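Local coordinates for protein Cj0977 (Campylobacter jejuni, PDB 3BNV) that is of unknown function but counts as a nonflagellar virulence factor under sigma28 control and adopts a hot-dog fold, at residues A[39-43]-A[44-48]; A[52-55]-A[56-59]; A[65-68]-A[69-72]; A[73-76]-A[77-81]. One frame throughout, in Å; residues are numbered along the deposited sequence.

Contact 1: residues A[39-43]-A[44-48]; sequences IIEID and KNYAK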
ATOM      1  N   ILE A  39      -2.286  15.218  -3.951  1.00 32.26           N
ATOM      2  CA  ILE A  39      -1.605  15.558  -5.190  1.00 32.01           C
ATOM      3  C   ILE A  39      -1.438  17.063  -5.243  1.00 32.16           C
ATOM      4  O   ILE A  39      -2.376  17.808  -5.006  1.00 32.22           O
ATOM      5  CB  ILE A  39      -2.403  15.099  -6.398  1.00 31.58           C
ATOM      6  CG1 ILE A  39      -2.861  13.659  -6.206  1.00 31.44           C
ATOM      7  CG2 ILE A  39      -1.576  15.229  -7.665  1.00 31.42           C
ATOM      8  CD1 ILE A  39      -1.720  12.656  -6.153  1.00 30.21           C
ATOM      9  N   ILE A  40      -0.236  17.501  -5.579  1.00 32.33           N
ATOM     10  CA  ILE A  40       0.229  18.853  -5.291  1.00 32.36           C
ATOM     11  C   ILE A  40       0.626  19.525  -6.616  1.00 32.41           C
ATOM     12  O   ILE A  40       0.767  20.738  -6.708  1.00 32.37           O
ATOM     13  CB  ILE A  40       1.446  18.688  -4.317  1.00 32.29           C
ATOM     14  CG1 ILE A  40       1.637  19.826  -3.385  1.00 32.73           C
ATOM     15  CG2 ILE A  40       2.762  18.587  -5.033  1.00 32.56           C
ATOM     16  CD1 ILE A  40       3.103  19.855  -2.974  1.00 32.64           C
ATOM     17  N   GLU A  41       0.798  18.700  -7.642  1.00 32.54           N
ATOM     18  CA  GLU A  41       1.109  19.168  -8.980  1.00 32.98           C
ATOM     19  C   GLU A  41       0.911  18.039  -9.982  1.00 32.96           C
ATOM     20  O   GLU A  41       1.192  16.862  -9.692  1.00 32.92           O
ATOM     21  CB  GLU A  41       2.532  19.704  -9.047  1.00 32.91           C
ATOM     22  CG  GLU A  41       3.025  19.919 -10.443  1.00 33.45           C
ATOM     23  CD  GLU A  41       4.306  20.733 -10.497  1.00 35.52           C
ATOM     24  OE1 GLU A  41       4.650  21.165 -11.627  1.00 36.66           O
ATOM     25  OE2 GLU A  41       4.956  20.949  -9.431  1.00 35.16           O
ATOM     26  N   ILE A  42       0.380  18.388 -11.150  1.00 32.95           N
ATOM     27  CA  ILE A  42       0.252  17.403 -12.220  1.00 33.08           C
ATOM     28  C   ILE A  42       0.478  18.033 -13.565  1.00 32.99           C
ATOM     29  O   ILE A  42       0.388  19.228 -13.715  1.00 33.27           O
ATOM     30  CB  ILE A  42      -1.085  16.643 -12.244  1.00 33.17           C
ATOM     31  CG1 ILE A  42      -2.165  17.464 -12.917  1.00 33.23           C
ATOM     32  CG2 ILE A  42      -1.526  16.258 -10.857  1.00 33.52           C
ATOM     33  CD1 ILE A  42      -3.412  16.633 -13.135  1.00 34.63           C
ATOM     34  N   ASP A  43       0.800  17.199 -14.533  1.00 33.12           N
ATOM     35  CA  ASP A  43       1.119  17.627 -15.879  1.00 33.23           C
ATOM     36  C   ASP A  43       1.098  16.349 -16.707  1.00 33.06           C
ATOM     37  O   ASP A  43       0.935  15.235 -16.173  1.00 32.92           O
ATOM     38  CB  ASP A  43       2.529  18.239 -15.905  1.00 33.60           C
ATOM     39  CG  ASP A  43       2.700  19.361 -16.957  1.00 35.77           C
ATOM     40  OD1 ASP A  43       3.716  20.087 -16.855  1.00 37.55           O
ATOM     41  OD2 ASP A  43       1.848  19.539 -17.874  1.00 37.61           O
ATOM     42  N   LYS A  44       1.286  16.497 -18.008  1.00 32.94           N
ATOM     43  CA  LYS A  44       1.406  15.338 -18.874  1.00 33.20           C
ATOM     44  C   LYS A  44       2.484  14.379 -18.343  1.00 33.17           C
ATOM     45  O   LYS A  44       3.656  14.770 -18.212  1.00 32.93           O
ATOM     46  CB  LYS A  44       1.784  15.802 -20.276  1.00 32.98           C
ATOM     47  CG  LYS A  44       1.935  14.681 -21.258  1.00 33.79           C
ATOM     48  CD  LYS A  44       0.625  13.968 -21.441  1.00 35.66           C
ATOM     49  CE  LYS A  44       0.484  13.444 -22.859  1.00 37.52           C
ATOM     50  NZ  LYS A  44       1.185  12.142 -23.034  1.00 37.83           N
ATOM     51  N   ASN A  45       2.100  13.139 -18.032  1.00 33.05           N
ATOM     52  CA  ASN A  45       3.086  12.122 -17.654  1.00 33.09           C
ATOM     53  C   ASN A  45       3.799  12.422 -16.357  1.00 33.28           C
ATOM     54  O   ASN A  45       4.888  11.900 -16.107  1.00 33.51           O
ATOM     55  CB  ASN A  45       4.139  11.925 -18.752  1.00 32.78           C
ATOM     56  CG  ASN A  45       3.646  11.019 -19.884  1.00 33.33           C
ATOM     57  OD1 ASN A  45       2.770  10.169 -19.684  1.00 33.44           O
ATOM     58  ND2 ASN A  45       4.207  11.199 -21.070  1.00 32.00           N
ATOM     59  N   TYR A  46       3.198  13.261 -15.523  1.00 33.27           N
ATOM     60  CA  TYR A  46       3.903  13.760 -14.359  1.00 33.11           C
ATOM     61  C   TYR A  46       2.954  14.092 -13.209  1.00 32.96           C
ATOM     62  O   TYR A  46       1.858  14.621 -13.423  1.00 32.82           O
ATOM     63  CB  TYR A  46       4.724  14.995 -14.735  1.00 33.30           C
ATOM     64  CG  TYR A  46       5.323  15.670 -13.522  1.00 34.51           C
ATOM     65  CD1 TYR A  46       4.685  16.749 -12.904  1.00 34.71           C
ATOM     66  CD2 TYR A  46       6.504  15.202 -12.971  1.00 34.53           C
ATOM     67  CE1 TYR A  46       5.232  17.351 -11.795  1.00 35.49           C
ATOM     68  CE2 TYR A  46       7.047  15.783 -11.860  1.00 35.09           C
ATOM     69  CZ  TYR A  46       6.419  16.857 -11.270  1.00 35.51           C
ATOM     70  OH  TYR A  46       6.999  17.420 -10.146  1.00 35.33           O
ATOM     71  N   ALA A  47       3.386  13.790 -11.987  1.00 32.63           N
ATOM     72  CA  ALA A  47       2.645  14.205 -10.797  1.00 32.51           C
ATOM     73  C   ALA A  47       3.536  14.304  -9.560  1.00 32.58           C
ATOM     74  O   ALA A  47       4.528  13.581  -9.424  1.00 32.63           O
ATOM     75  CB  ALA A  47       1.489  13.269 -10.535  1.00 32.30           C
ATOM     76  N   LYS A  48       3.173  15.204  -8.658  1.00 32.66           N
ATOM     77  CA  LYS A  48       3.917  15.397  -7.410  1.00 33.08           C
ATOM     78  C   LYS A  48       2.953  15.312  -6.233  1.00 32.96           C
ATOM     79  O   LYS A  48       1.858  15.869  -6.289  1.00 33.36           O
ATOM     80  CB  LYS A  48       4.589  16.763  -7.421  1.00 32.89           C
ATOM     81  CG  LYS A  48       5.878  16.849  -6.618  1.00 34.06           C
ATOM     82  CD  LYS A  48       6.458  18.284  -6.615  1.00 33.78           C
ATOM     83  CE  LYS A  48       7.885  18.335  -6.004  1.00 35.12           C
ATOM     84  NZ  LYS A  48       8.754  19.484  -6.514  1.00 34.43           N
TER

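Contact 2: residues A[52-55]-A[56-59]; sequences ITTS and EMVA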
ATOM      1  N   ILE A  52       1.689  13.431   4.614  1.00 32.11           N
ATOM      2  CA  ILE A  52       2.043  13.731   5.990  1.00 32.25           C
ATOM      3  C   ILE A  52       1.652  12.539   6.856  1.00 32.32           C
ATOM      4  O   ILE A  52       0.493  12.109   6.869  1.00 32.70           O
ATOM      5  CB  ILE A  52       1.528  15.111   6.502  1.00 31.75           C
ATOM      6  CG1 ILE A  52       0.118  15.022   7.030  1.00 32.65           C
ATOM      7  CG2 ILE A  52       1.586  16.122   5.404  1.00 31.01           C
ATOM      8  CD1 ILE A  52      -0.790  16.203   6.548  1.00 34.51           C
ATOM      9  N   THR A  53       2.637  11.982   7.541  1.00 32.11           N
ATOM     10  CA  THR A  53       2.401  10.782   8.322  1.00 32.43           C
ATOM     11  C   THR A  53       1.538  11.104   9.539  1.00 32.61           C
ATOM     12  O   THR A  53       1.682  12.160  10.139  1.00 32.64           O
ATOM     13  CB  THR A  53       3.717  10.125   8.771  1.00 32.44           C
ATOM     14  OG1 THR A  53       4.413  10.999   9.665  1.00 32.20           O
ATOM     15  CG2 THR A  53       4.574   9.852   7.580  1.00 32.29           C
ATOM     16  N   THR A  54       0.619  10.204   9.882  1.00 32.72           N
ATOM     17  CA  THR A  54      -0.261  10.454  11.039  1.00 32.62           C
ATOM     18  C   THR A  54      -0.302   9.228  11.936  1.00 32.59           C
ATOM     19  O   THR A  54       0.176   8.146  11.571  1.00 32.05           O
ATOM     20  CB  THR A  54      -1.732  10.849  10.657  1.00 32.45           C
ATOM     21  OG1 THR A  54      -2.468   9.677  10.280  1.00 33.16           O
ATOM     22  CG2 THR A  54      -1.772  11.866   9.527  1.00 31.18           C
ATOM     23  N   SER A  55      -0.875   9.402  13.120  1.00 32.84           N
ATOM     24  CA  SER A  55      -0.900   8.315  14.080  1.00 33.10           C
ATOM     25  C   SER A  55      -1.777   7.172  13.603  1.00 33.32           C
ATOM     26  O   SER A  55      -1.747   6.102  14.181  1.00 33.28           O
ATOM     27  CB  SER A  55      -1.401   8.802  15.404  1.00 33.05           C
ATOM     28  OG  SER A  55      -2.715   9.288  15.241  1.00 34.68           O
ATOM     29  N   GLU A  56      -2.537   7.389  12.530  1.00 33.75           N
ATOM     30  CA  GLU A  56      -3.368   6.326  11.964  1.00 34.63           C
ATOM     31  C   GLU A  56      -2.595   5.317  11.138  1.00 34.30           C
ATOM     32  O   GLU A  56      -3.128   4.273  10.789  1.00 34.19           O
ATOM     33  CB  GLU A  56      -4.525   6.917  11.148  1.00 34.39           C
ATOM     34  CG  GLU A  56      -5.610   7.522  12.071  1.00 37.10           C
ATOM     35  CD  GLU A  56      -6.854   7.985  11.318  1.00 38.01           C
ATOM     36  OE1 GLU A  56      -6.730   8.253  10.093  1.00 40.94           O
ATOM     37  OE2 GLU A  56      -7.941   8.078  11.953  1.00 39.33           O
HETATM   38  N   MSE A  57      -1.340   5.628  10.826  1.00 34.66           N
HETATM   39  CA  MSE A  57      -0.521   4.739  10.014  1.00 36.10           C
HETATM   40  C   MSE A  57       0.626   4.056  10.766  1.00 34.14           C
HETATM   41  O   MSE A  57       1.449   3.384  10.159  1.00 34.04           O
HETATM   42  CB  MSE A  57      -0.031   5.451   8.748  1.00 35.81           C
HETATM   43  CG  MSE A  57      -0.420   6.915   8.671  1.00 39.02           C
HETATM   44 SE   MSE A  57       0.243   7.862   7.085  1.00 44.19          SE
HETATM   45  CE  MSE A  57       1.992   7.045   7.006  1.00 42.00           C
ATOM     46  N   VAL A  58       0.676   4.201  12.081  1.00 33.22           N
ATOM     47  CA  VAL A  58       1.760   3.595  12.841  1.00 32.53           C
ATOM     48  C   VAL A  58       1.649   2.085  12.885  1.00 32.29           C
ATOM     49  O   VAL A  58       0.559   1.546  12.869  1.00 32.20           O
ATOM     50  CB  VAL A  58       1.830   4.112  14.304  1.00 32.57           C
ATOM     51  CG1 VAL A  58       2.114   5.612  14.336  1.00 31.06           C
ATOM     52  CG2 VAL A  58       0.541   3.733  15.067  1.00 32.43           C
ATOM     53  N   ALA A  59       2.796   1.421  12.966  1.00 32.19           N
ATOM     54  CA  ALA A  59       2.863  -0.014  13.157  1.00 32.32           C
ATOM     55  C   ALA A  59       3.017  -0.332  14.628  1.00 32.46           C
ATOM     56  O   ALA A  59       2.619  -1.395  15.083  1.00 32.41           O
ATOM     57  CB  ALA A  59       4.040  -0.570  12.406  1.00 32.29           C
TER

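Contact 3: residues A[65-68]-A[69-72]; sequences IFDA and FIFA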
ATOM      1  N   ILE A  65       6.133   3.919  10.926  1.00 32.16           N
ATOM      2  CA  ILE A  65       5.039   4.014   9.996  1.00 31.96           C
ATOM      3  C   ILE A  65       5.006   2.769   9.117  1.00 32.38           C
ATOM      4  O   ILE A  65       5.993   2.447   8.461  1.00 32.47           O
ATOM      5  CB  ILE A  65       5.225   5.262   9.118  1.00 31.52           C
ATOM      6  CG1 ILE A  65       5.285   6.502  10.002  1.00 32.29           C
ATOM      7  CG2 ILE A  65       4.107   5.418   8.138  1.00 30.40           C
ATOM      8  CD1 ILE A  65       3.912   7.008  10.526  1.00 29.45           C
ATOM      9  N   PHE A  66       3.859   2.090   9.091  1.00 32.29           N
ATOM     10  CA  PHE A  66       3.691   0.893   8.299  1.00 32.11           C
ATOM     11  C   PHE A  66       4.054   1.203   6.871  1.00 32.64           C
ATOM     12  O   PHE A  66       3.550   2.170   6.302  1.00 33.02           O
ATOM     13  CB  PHE A  66       2.248   0.457   8.347  1.00 31.50           C
ATOM     14  CG  PHE A  66       2.014  -0.932   7.856  1.00 31.51           C
ATOM     15  CD1 PHE A  66       0.991  -1.195   6.948  1.00 31.10           C
ATOM     16  CD2 PHE A  66       2.765  -1.995   8.344  1.00 31.64           C
ATOM     17  CE1 PHE A  66       0.732  -2.487   6.524  1.00 31.39           C
ATOM     18  CE2 PHE A  66       2.515  -3.285   7.930  1.00 31.25           C
ATOM     19  CZ  PHE A  66       1.500  -3.535   7.009  1.00 31.55           C
ATOM     20  N   ASP A  67       4.911   0.377   6.272  1.00 32.85           N
ATOM     21  CA  ASP A  67       5.443   0.661   4.948  1.00 32.99           C
ATOM     22  C   ASP A  67       4.363   0.788   3.864  1.00 33.07           C
ATOM     23  O   ASP A  67       4.514   1.565   2.912  1.00 33.59           O
ATOM     24  CB  ASP A  67       6.472  -0.391   4.570  1.00 33.39           C
ATOM     25  CG  ASP A  67       7.733  -0.343   5.455  1.00 36.39           C
ATOM     26  OD1 ASP A  67       8.038  -1.328   6.184  1.00 38.28           O
ATOM     27  OD2 ASP A  67       8.450   0.683   5.404  1.00 39.87           O
ATOM     28  N   ALA A  68       3.262   0.062   4.005  1.00 32.82           N
ATOM     29  CA  ALA A  68       2.205   0.095   3.000  1.00 32.43           C
ATOM     30  C   ALA A  68       1.654   1.484   2.738  1.00 32.58           C
ATOM     31  O   ALA A  68       1.168   1.771   1.639  1.00 33.24           O
ATOM     32  CB  ALA A  68       1.093  -0.835   3.379  1.00 32.34           C
ATOM     33  N   PHE A  69       1.730   2.366   3.717  1.00 32.44           N
ATOM     34  CA  PHE A  69       1.234   3.727   3.487  1.00 32.41           C
ATOM     35  C   PHE A  69       2.129   4.470   2.534  1.00 32.70           C
ATOM     36  O   PHE A  69       1.672   5.312   1.766  1.00 32.50           O
ATOM     37  CB  PHE A  69       1.033   4.485   4.788  1.00 31.91           C
ATOM     38  CG  PHE A  69      -0.033   3.887   5.617  1.00 31.77           C
ATOM     39  CD1 PHE A  69      -1.350   4.068   5.274  1.00 31.83           C
ATOM     40  CD2 PHE A  69       0.280   3.041   6.662  1.00 30.88           C
ATOM     41  CE1 PHE A  69      -2.358   3.484   5.996  1.00 31.83           C
ATOM     42  CE2 PHE A  69      -0.706   2.450   7.390  1.00 32.15           C
ATOM     43  CZ  PHE A  69      -2.036   2.665   7.060  1.00 32.86           C
ATOM     44  N   ILE A  70       3.414   4.132   2.548  1.00 33.02           N
ATOM     45  CA  ILE A  70       4.297   4.756   1.592  1.00 33.24           C
ATOM     46  C   ILE A  70       3.874   4.238   0.237  1.00 33.44           C
ATOM     47  O   ILE A  70       3.780   5.011  -0.720  1.00 33.57           O
ATOM     48  CB  ILE A  70       5.724   4.360   1.833  1.00 33.44           C
ATOM     49  CG1 ILE A  70       6.142   4.707   3.246  1.00 34.29           C
ATOM     50  CG2 ILE A  70       6.637   5.039   0.870  1.00 33.00           C
ATOM     51  CD1 ILE A  70       7.469   3.952   3.613  1.00 37.39           C
ATOM     52  N   PHE A  71       3.594   2.933   0.158  1.00 33.20           N
ATOM     53  CA  PHE A  71       3.158   2.360  -1.103  1.00 33.22           C
ATOM     54  C   PHE A  71       1.855   3.017  -1.526  1.00 33.16           C
ATOM     55  O   PHE A  71       1.711   3.440  -2.660  1.00 33.27           O
ATOM     56  CB  PHE A  71       2.984   0.849  -1.027  1.00 33.56           C
ATOM     57  CG  PHE A  71       2.508   0.213  -2.337  1.00 35.52           C
ATOM     58  CD1 PHE A  71       1.168   0.018  -2.593  1.00 34.67           C
ATOM     59  CD2 PHE A  71       3.416  -0.183  -3.312  1.00 36.63           C
ATOM     60  CE1 PHE A  71       0.749  -0.573  -3.789  1.00 35.46           C
ATOM     61  CE2 PHE A  71       2.985  -0.744  -4.506  1.00 35.89           C
ATOM     62  CZ  PHE A  71       1.655  -0.950  -4.735  1.00 33.78           C
ATOM     63  N   ALA A  72       0.905   3.142  -0.609  1.00 32.74           N
ATOM     64  CA  ALA A  72      -0.329   3.791  -0.968  1.00 32.48           C
ATOM     65  C   ALA A  72      -0.062   5.136  -1.611  1.00 32.76           C
ATOM     66  O   ALA A  72      -0.640   5.445  -2.641  1.00 33.35           O
ATOM     67  CB  ALA A  72      -1.216   3.950   0.235  1.00 33.03           C
TER

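Contact 4: residues A[73-76]-A[77-81]; sequences AANY and VAQAS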
ATOM      1  N   ALA A  73       0.801   5.946  -1.016  1.00 32.76           N
ATOM      2  CA  ALA A  73       1.057   7.256  -1.572  1.00 32.68           C
ATOM      3  C   ALA A  73       1.643   7.102  -2.992  1.00 32.98           C
ATOM      4  O   ALA A  73       1.223   7.782  -3.928  1.00 33.02           O
ATOM      5  CB  ALA A  73       1.970   8.025  -0.666  1.00 31.94           C
ATOM      6  N   ALA A  74       2.587   6.179  -3.155  1.00 32.81           N
ATOM      7  CA  ALA A  74       3.188   5.961  -4.462  1.00 32.69           C
ATOM      8  C   ALA A  74       2.145   5.501  -5.492  1.00 32.43           C
ATOM      9  O   ALA A  74       2.154   5.911  -6.661  1.00 32.17           O
ATOM     10  CB  ALA A  74       4.289   4.964  -4.346  1.00 32.49           C
ATOM     11  N   ASN A  75       1.253   4.646  -5.041  1.00 32.26           N
ATOM     12  CA  ASN A  75       0.181   4.136  -5.852  1.00 32.25           C
ATOM     13  C   ASN A  75      -0.704   5.301  -6.333  1.00 32.27           C
ATOM     14  O   ASN A  75      -1.092   5.400  -7.507  1.00 32.62           O
ATOM     15  CB  ASN A  75      -0.568   3.111  -5.007  1.00 32.08           C
ATOM     16  CG  ASN A  75      -1.689   2.422  -5.740  1.00 33.17           C
ATOM     17  OD1 ASN A  75      -2.096   2.819  -6.846  1.00 34.29           O
ATOM     18  ND2 ASN A  75      -2.231   1.396  -5.108  1.00 31.27           N
ATOM     19  N   TYR A  76      -0.992   6.219  -5.435  1.00 32.18           N
ATOM     20  CA  TYR A  76      -1.832   7.355  -5.779  1.00 32.00           C
ATOM     21  C   TYR A  76      -1.131   8.296  -6.776  1.00 31.86           C
ATOM     22  O   TYR A  76      -1.661   8.579  -7.844  1.00 32.33           O
ATOM     23  CB  TYR A  76      -2.287   8.024  -4.490  1.00 31.75           C
ATOM     24  CG  TYR A  76      -3.257   9.164  -4.595  1.00 31.39           C
ATOM     25  CD1 TYR A  76      -3.167  10.229  -3.732  1.00 31.68           C
ATOM     26  CD2 TYR A  76      -4.276   9.162  -5.508  1.00 32.19           C
ATOM     27  CE1 TYR A  76      -4.060  11.281  -3.791  1.00 32.51           C
ATOM     28  CE2 TYR A  76      -5.177  10.228  -5.583  1.00 31.65           C
ATOM     29  CZ  TYR A  76      -5.061  11.279  -4.723  1.00 31.29           C
ATOM     30  OH  TYR A  76      -5.941  12.339  -4.770  1.00 30.84           O
ATOM     31  N   VAL A  77       0.062   8.763  -6.459  1.00 31.71           N
ATOM     32  CA  VAL A  77       0.753   9.677  -7.367  1.00 31.64           C
ATOM     33  C   VAL A  77       1.110   9.019  -8.735  1.00 31.94           C
ATOM     34  O   VAL A  77       1.118   9.684  -9.766  1.00 32.06           O
ATOM     35  CB  VAL A  77       1.967  10.368  -6.713  1.00 30.82           C
ATOM     36  CG1 VAL A  77       3.165   9.460  -6.683  1.00 31.70           C
ATOM     37  CG2 VAL A  77       2.328  11.578  -7.465  1.00 30.78           C
ATOM     38  N   ALA A  78       1.381   7.721  -8.764  1.00 32.01           N
ATOM     39  CA  ALA A  78       1.538   7.043 -10.060  1.00 32.30           C
ATOM     40  C   ALA A  78       0.290   7.194 -10.913  1.00 32.63           C
ATOM     41  O   ALA A  78       0.361   7.546 -12.090  1.00 32.71           O
ATOM     42  CB  ALA A  78       1.826   5.565  -9.884  1.00 32.08           C
ATOM     43  N   GLN A  79      -0.868   6.901 -10.337  1.00 32.74           N
ATOM     44  CA  GLN A  79      -2.085   7.049 -11.104  1.00 32.87           C
ATOM     45  C   GLN A  79      -2.329   8.494 -11.470  1.00 32.76           C
ATOM     46  O   GLN A  79      -2.802   8.770 -12.551  1.00 33.22           O
ATOM     47  CB  GLN A  79      -3.286   6.477 -10.373  1.00 33.02           C
ATOM     48  CG  GLN A  79      -3.212   4.978 -10.149  1.00 34.31           C
ATOM     49  CD  GLN A  79      -4.571   4.397  -9.891  1.00 36.96           C
ATOM     50  OE1 GLN A  79      -5.399   4.349 -10.789  1.00 40.71           O
ATOM     51  NE2 GLN A  79      -4.827   3.975  -8.667  1.00 36.36           N
ATOM     52  N   ALA A  80      -1.976   9.436 -10.600  1.00 32.77           N
ATOM     53  CA  ALA A  80      -2.187  10.833 -10.949  1.00 32.39           C
ATOM     54  C   ALA A  80      -1.331  11.271 -12.139  1.00 32.46           C
ATOM     55  O   ALA A  80      -1.709  12.179 -12.870  1.00 32.71           O
ATOM     56  CB  ALA A  80      -1.940  11.700  -9.788  1.00 32.76           C
ATOM     57  N   SER A  81      -0.193  10.621 -12.337  1.00 32.36           N
ATOM     58  CA  SER A  81       0.706  10.963 -13.435  1.00 32.38           C
ATOM     59  C   SER A  81       0.120  10.608 -14.791  1.00 32.57           C
ATOM     60  O   SER A  81       0.537  11.144 -15.794  1.00 32.99           O
ATOM     61  CB  SER A  81       2.043  10.247 -13.280  1.00 32.11           C
ATOM     62  OG  SER A  81       1.898   8.867 -13.550  1.00 31.72           O
TER

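Contact 1: residues A[39-43]-A[44-48]
Ile-40 N and Lys-48 N carry the straightest hydrogen bonds of this beta hairpin with a two-residue loop, the first reaching Lys-48 O at 2.7 Å and the second Glu-41 O at 2.8 Å. Glu-41 N also leans toward Lys-48 O, but weakly, so Ile-40 and Glu-41 together face Lys-48 in a classic beta bulge. Nearer the turn, Asp-43 and Tyr-46 form a hydrogen-bonded antiparallel pair: Asp-43 N donates to Tyr-46 O, and Tyr-46 N to Asp-43 O at 3.1 Å. Asp-43 to Tyr-46 is a type II beta turn, with Asn-45 at a positive phi (66°) in its third position; the Asn-45 amide oxygen takes a hydrogen bond from Arg-121. Asp-43 OD2 adds a weak bond from Lys-44 N.

Outward from this ladder, Glu-41, Asp-43, Tyr-46 and Lys-48 share one face of the hairpin. Tyr-46 CG lies anti to the backbone N (chi1 172°), which sends the ring diagonally across to Glu-41 on the partner strand; Glu-41 CG meets the ring edge in plane, 3.6 Å from CE1, and the carboxylate stands nearly perpendicular to the ring. Lys-48 runs extended past Glu-41, yet Glu-41 OE2 and Lys-48 NZ stay 5.0 Å apart, too far for a salt bridge. Ile-42 and Ala-47 occupy the reverse face, where the latter packs on helix 67-82. Their meeting is loose, Ile-42 CG2 lying 4.3 Å from Ala-47 CB.

Contact 2: residues A[52-55]-A[56-59]
Glu-56 opens its segment by giving its backbone N to Thr-54 OG1 at 3.2 Å, the bond that defines an ST turn. Thr-54 holds OG1 between its backbone N and carbonyl carbon (chi1 78°), the rotation that swings the hydroxyl over the following peptides; the Glu-56 side chain then runs alongside that of Thr-54, with CB 3.5 Å from OG1. At Met-57, a selenomethionine, the backbone N closes the beta turn on Thr-54 O at 3.0 Å, nearly straight at hydrogen (168°). Its side chain folds back under the turn: CG passes Thr-54 O, SE comes to 3.8 Å from Thr-53 CA, and a bend at the last torsion brings CE against Thr-53 CB and CG2, each 3.9 Å away. The two side chains cross at about a right angle. Val-58 follows, its CG2 lying 3.4 Å from Ser-55 O, while its other packing includes Glu-30 of the second subunit.

Thr-53 is held by the neighbouring loop, where its OG1 hydrogen-bonds Gly-103 N and Asp-104 O. Thr-54 takes the N-H of Glu-56 on its hydroxyl and that of Met-57 on its carbonyl, which winds the chain through a single tight turn shortly after strand 46-52. The polar bonds lie on the outer, more exposed side of this turn, and the selenomethionine supplies an apolar underside against Thr-53.

Contact 3: residues A[65-68]-A[69-72]
Phe-66 O receives Phe-69 N at 3.2 Å, the first of a run of backbone bonds in which the chain leaves a loop and winds into helix 67-82. Phe-66 itself is still extended, with psi at 130°, and helical angles follow from Asp-67 onward. Asp-67 O accepts two donors: Phe-71 N lies in its carbonyl plane at 3.2 Å, whereas Ile-70 N comes from above that plane at 2.8 Å with a more bent bond. From Ala-68 the four-residue spacing is regular, Ala-72 N reaching Ala-68 O.

The side chains of Phe-66 and Phe-69 cross at about a right angle. Phe-66 CB touches Phe-69 CD2 and CE2, both at 3.7 Å, and CE2 also approaches the edge of the Phe-66 ring, 4.0 Å from CD1. Phe-66 O lies at the edge of the Phe-69 ring, so the carbonyl that takes the Phe-69 amide is also flanked by its side chain. One residue on, Asp-67 and Ile-70 run side by side in the same direction, Ile-70 CD1 resting 3.9 Å from Asp-67 OD2.

Unlike Phe-69, Phe-71 has CG anti to its backbone N (chi1 179°), and its ring stacks with Phe-71 of the second subunit. One oxygen of the buried Asp-67 carboxylate, OD1, is met across the dimer by Ile-89 N of the second subunit. A largely apolar helix start, with one aspartate bonded across the subunit interface, fits the central helix of a hot-dog fold dimer.

Contact 4: residues A[73-76]-A[77-81]
Val-77 N donates to Ala-73 O at 3.0 Å and almost straight, the first of four successive alpha-helical bonds in the central helix of the hot-dog fold. Ala-78, Gln-79 and Ala-80 repeat the step onto Ala-74, Asn-75 and Tyr-76. The close-packed side is built of small residues. Val-77 CG1 sits over the carbonyls of the previous turn, 3.7 Å from Ala-74 O. Val-77 puts CG1 between its own N and carbonyl carbon (chi1 80°), which brings that branch back along the helix. These methyl groups let the helix lie close on the curved sheet: Ala-73 and Val-77 both reach Leu-108, Ala-74 and Val-77 reach Val-125, and Ala-78 meets Val-123.

Across the helix the contact is polar and looser, though still buried, because the second subunit places its Phe-66 against Asn-75, Tyr-76 and Gln-79. Asn-75 and Gln-79, one turn apart, lie side by side and point the same way, their amide planes 28° from parallel. The firmer hold on Gln-79 is at its oxygen: OE1 is hydrogen-bonded to Ser-87 OG, which is consistent with NE2 being the end turned to Asn-75. The bond that NE2 gives to Asn-75 OD1 is weak, at 3.5 Å. Below it, the aliphatic CG of Gln-79 packs beside the backbone, 3.4 Å from Asn-75 O.

Contacts 3 and 4 are consecutive parts of helix 67-82 and wholly buried, contact 4 near the chain's centre and contact 3 at the helix start. Contacts 1 and 2 are partly exposed and lie on opposite sides of that centre, at the two ends of strand 46-52, about 24 Å apart between centres. Contact 1 packs on contact 4 through Ile-39, which meets Tyr-76 and Ala-80; contact 2 joins contact 3 through Met-57, whose O probably accepts from Phe-66 N. Contacts 2, 3 and 4 touch the second subunit; contact 1 does not. Chemistry follows place: charged side chains line the hairpin, hydroxyls the loop, aromatic rings the helix start and alanines its middle.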